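Local coordinates for probable glucarate dehydratase (Mycobacterium smegmatis str. MC2 155, PDB 3VDG), which probably dehydrates glucarate or a related sugar acid, as a member of the enolase superfamily, at residues A[82-87]-A[109-114]. Residues are numbered along the deposited sequence; the frame is centred on the assembly and turned at random.
Sequences LERLQA and DALGGD
The guanidinium of Arg84 is the flat group of the touching pair Arg84–Leu111, but neither its faces nor its edges meet the leucine: its nearest approach is 5.1 Å, from NE to Leu111 CD2. NH2 forms a salt bridge with Asp118 OD1. The touching is left to the aliphatic root of the arginine, where Leu111 CD2 lies 3.8 Å from Arg84 CG and 3.9 Å from Arg84 CB, so a single methyl spans both carbons. The two side chains run at about a right angle. Arg84 CG is anti to the carbonyl carbon (chi1 -75°), and the chain stays extended to NE, carrying the charged end past the leucine. On its way the side chain also touches Val131 and Val135 of helix 131-151.

The second flat group is the carbonyl of Ala87, whose O comes 4.3 Å from Ala110 CB. Only 143 Å² is buried in all, and just two residue pairs come within 4.5 Å, which marks a thin contact; none of the four touching residues is buried, which places it at the surface. The closest backbone approach is 6.7 Å, between the CA atoms of Ala87 and Ala110. The contact joins consecutive helices, 79-92 and 100-111, in the N-terminal capping domain characteristic of enolase-superfamily proteins, apart from the barrel that carries the sodium site. Leu85, on the same helix as Arg84, points away from the contact and packs on Val35 and Ala59 of the antiparallel sheet.

Gly112 is the first residue past helix 100-111 to leave helical angles, in a Schellman motif. Its positive phi (79°) comes with two bonds back into the last turn, one of them Gly112 N to Asp109 O at 3.1 Å.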
# COMPACT_ATOMS: atom_id res chain seq x y z
N LEU A 82 4.03 -26.68 7.42
CA LEU A 82 5.35 -26.81 8.07
C LEU A 82 6.48 -27.10 7.08
O LEU A 82 7.60 -26.56 7.20
CB LEU A 82 5.33 -27.90 9.15
CG LEU A 82 4.46 -27.62 10.37
CD1 LEU A 82 4.58 -28.78 11.34
CD2 LEU A 82 4.86 -26.32 11.05
N GLU A 83 6.21 -27.97 6.11
CA GLU A 83 7.16 -28.26 5.04
C GLU A 83 7.44 -27.02 4.20
O GLU A 83 8.58 -26.76 3.82
CB GLU A 83 6.62 -29.35 4.11
CG GLU A 83 6.41 -30.69 4.79
CD GLU A 83 5.72 -31.71 3.89
OE1 GLU A 83 5.37 -31.37 2.74
OE2 GLU A 83 5.53 -32.86 4.34
N ARG A 84 6.39 -26.28 3.87
CA ARG A 84 6.59 -25.04 3.10
C ARG A 84 7.40 -24.03 3.90
O ARG A 84 8.25 -23.33 3.34
CB ARG A 84 5.25 -24.43 2.67
CG ARG A 84 4.61 -25.21 1.52
CD ARG A 84 3.14 -24.88 1.39
NE ARG A 84 2.51 -25.63 0.30
CZ ARG A 84 1.20 -25.74 0.12
NH1 ARG A 84 0.35 -25.14 0.95
NH2 ARG A 84 0.73 -26.44 -0.90
N LEU A 85 7.12 -23.92 5.19
CA LEU A 85 7.85 -22.98 6.03
C LEU A 85 9.34 -23.34 6.04
O LEU A 85 10.19 -22.46 6.01
CB LEU A 85 7.30 -22.96 7.45
CG LEU A 85 5.89 -22.40 7.63
CD1 LEU A 85 5.44 -22.62 9.07
CD2 LEU A 85 5.85 -20.93 7.25
N GLN A 86 9.64 -24.62 6.07
CA GLN A 86 11.05 -25.08 6.06
C GLN A 86 11.70 -24.73 4.73
O GLN A 86 12.78 -24.27 4.72
CB GLN A 86 11.14 -26.60 6.32
CG GLN A 86 10.83 -26.99 7.75
CD GLN A 86 11.83 -26.39 8.73
OE1 GLN A 86 13.02 -26.33 8.44
NE2 GLN A 86 11.34 -25.96 9.88
N ALA A 87 11.01 -24.92 3.63
CA ALA A 87 11.56 -24.57 2.33
C ALA A 87 11.80 -23.03 2.21
O ALA A 87 12.79 -22.59 1.64
CB ALA A 87 10.66 -25.07 1.21
N ASP A 109 9.53 -18.25 -5.61
CA ASP A 109 10.38 -19.15 -6.40
C ASP A 109 10.56 -20.51 -5.75
O ASP A 109 10.44 -21.54 -6.40
CB ASP A 109 11.77 -18.54 -6.64
CG ASP A 109 11.73 -17.36 -7.59
OD1 ASP A 109 10.70 -17.20 -8.28
OD2 ASP A 109 12.72 -16.60 -7.64
N ALA A 110 10.84 -20.51 -4.45
CA ALA A 110 11.07 -21.75 -3.73
C ALA A 110 9.84 -22.65 -3.71
O ALA A 110 9.96 -23.86 -3.72
CB ALA A 110 11.51 -21.45 -2.30
N LEU A 111 8.65 -22.05 -3.66
CA LEU A 111 7.42 -22.85 -3.60
C LEU A 111 7.00 -23.28 -4.99
O LEU A 111 6.07 -24.07 -5.15
CB LEU A 111 6.29 -22.05 -2.95
CG LEU A 111 6.50 -21.66 -1.48
CD1 LEU A 111 5.32 -20.84 -0.97
CD2 LEU A 111 6.70 -22.91 -0.63
N GLY A 112 7.66 -22.74 -6.00
CA GLY A 112 7.30 -22.99 -7.38
C GLY A 112 6.11 -22.15 -7.82
O GLY A 112 5.31 -22.60 -8.64
N GLY A 113 6.00 -20.94 -7.27
CA GLY A 113 4.94 -20.01 -7.67
C GLY A 113 3.68 -20.17 -6.84
O GLY A 113 3.61 -21.05 -5.97
N ASP A 114 2.67 -19.34 -7.10
CA ASP A 114 1.45 -19.32 -6.27
C ASP A 114 0.45 -20.41 -6.64
O ASP A 114 0.77 -21.34 -7.38
CB ASP A 114 0.79 -17.94 -6.28
CG ASP A 114 0.19 -17.59 -4.93
OD1 ASP A 114 -0.08 -16.39 -4.70
OD2 ASP A 114 -0.01 -18.51 -4.11